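Local coordinates for protein fusolin (Anomala cuprea entomopoxvirus, PDB 4YN1) that forms the crystalline viral spindles that enhance virulence, and probably acts on chitin through a fold related to lytic polysaccharide monooxygenases, at residues Gly49-Thr52 against Ser53-Ala56. Sequence-based numbering, arbitrary orientation.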
loop_
_atom_site.group_PDB
_atom_site.type_symbol
_atom_site.label_atom_id
_atom_site.label_comp_id
_atom_site.label_asym_id
_atom_site.label_seq_id
_atom_site.Cartn_x
_atom_site.Cartn_y
_atom_site.Cartn_z
ATOM N N GLY A 49 -10.390 -24.661 -10.779
ATOM C CA GLY A 49 -11.625 -25.228 -11.301
ATOM C C GLY A 49 -12.847 -24.349 -11.179
ATOM O O GLY A 49 -13.971 -24.854 -11.213
ATOM N N GLY A 50 -12.637 -23.035 -11.080
ATOM C CA GLY A 50 -13.730 -22.091 -11.024
ATOM C C GLY A 50 -14.118 -21.682 -12.420
ATOM O O GLY A 50 -13.309 -21.756 -13.358
ATOM N N SER A 51 -15.357 -21.221 -12.564
ATOM C CA SER A 51 -15.842 -20.720 -13.841
ATOM C C SER A 51 -15.286 -19.326 -14.063
ATOM O O SER A 51 -14.785 -18.695 -13.122
ATOM C CB SER A 51 -17.365 -20.627 -13.829
ATOM O OG SER A 51 -17.805 -19.878 -12.712
ATOM N N THR A 52 -15.441 -18.829 -15.288
ATOM C CA THR A 52 -15.051 -17.471 -15.659
ATOM C C THR A 52 -15.832 -16.456 -14.804
ATOM O O THR A 52 -15.265 -15.428 -14.439
ATOM C CB THR A 52 -15.266 -17.237 -17.152
ATOM O OG1 THR A 52 -14.381 -18.095 -17.864
ATOM C CG2 THR A 52 -14.996 -15.795 -17.557
ATOM N N SER A 53 -17.123 -16.748 -14.489
ATOM C CA SER A 53 -17.934 -15.856 -13.655
ATOM C C SER A 53 -17.374 -15.802 -12.243
ATOM O O SER A 53 -17.309 -14.729 -11.659
ATOM C CB SER A 53 -19.387 -16.323 -13.607
ATOM O OG SER A 53 -19.963 -16.060 -14.873
ATOM N N GLN A 54 -17.003 -16.962 -11.694
ATOM C CA GLN A 54 -16.427 -17.040 -10.355
ATOM C C GLN A 54 -15.062 -16.325 -10.321
ATOM O O GLN A 54 -14.745 -15.660 -9.340
ATOM C CB GLN A 54 -16.246 -18.497 -9.917
ATOM C CG GLN A 54 -17.563 -19.168 -9.511
ATOM C CD GLN A 54 -17.385 -20.638 -9.217
ATOM O OE1 GLN A 54 -16.787 -21.358 -9.992
ATOM N NE2 GLN A 54 -17.846 -21.117 -8.072
ATOM N N ALA A 55 -14.266 -16.500 -11.380
ATOM C CA ALA A 55 -12.935 -15.892 -11.508
ATOM C C ALA A 55 -13.034 -14.381 -11.647
ATOM O O ALA A 55 -12.288 -13.669 -10.977
ATOM C CB ALA A 55 -12.183 -16.500 -12.699
ATOM N N ALA A 56 -13.968 -13.877 -12.480
ATOM C CA ALA A 56 -14.159 -12.427 -12.620
ATOM C C ALA A 56 -14.670 -11.859 -11.292
ATOM O O ALA A 56 -14.170 -10.834 -10.831
ATOM C CB ALA A 56 -15.137 -12.109 -13.746
#
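Two torsions bring S51 and Q54 together: chi1 of S51 (53°) places OG in the position flanked by both backbone neighbours of CA, while chi1 of Q54 (-76°) swings CG to the N side of its residue and an extended chi2 lets the amide oxygen reach S51 N and OG. The result is a reciprocal capping box at the start of helix 52-64. In one direction Q54 N donates to S51 OG (3.2 Å, N-H...O 159°). In the other S51 N donates to Q54 OE1 at 2.9 Å, nearly straight and on a lone pair in the carbonyl plane. OE1 takes a second, longer bond from S51 OG at 3.3 Å, which arrives above that plane. The Q54 chain also lies alongside the serine hydroxyl, with CG 3.3 Å from S51 OG. G50, whose CA is 3.3 Å from Q54 OE1, follows the Schellman turn at G49 that ends helix 32-47. Regular helical bonding begins at once, A55 N to S51 O and A56 N to T52 O, both 2.8 Å. On the inner face A55 packs on F42, V45 and L46 of helix 32-47. Chemically, S51 OG serves as both acceptor and donor, so the box gives the first-turn N-H of Q54 a side-chain acceptor and holds the Q54 amide oxygen with two bonds.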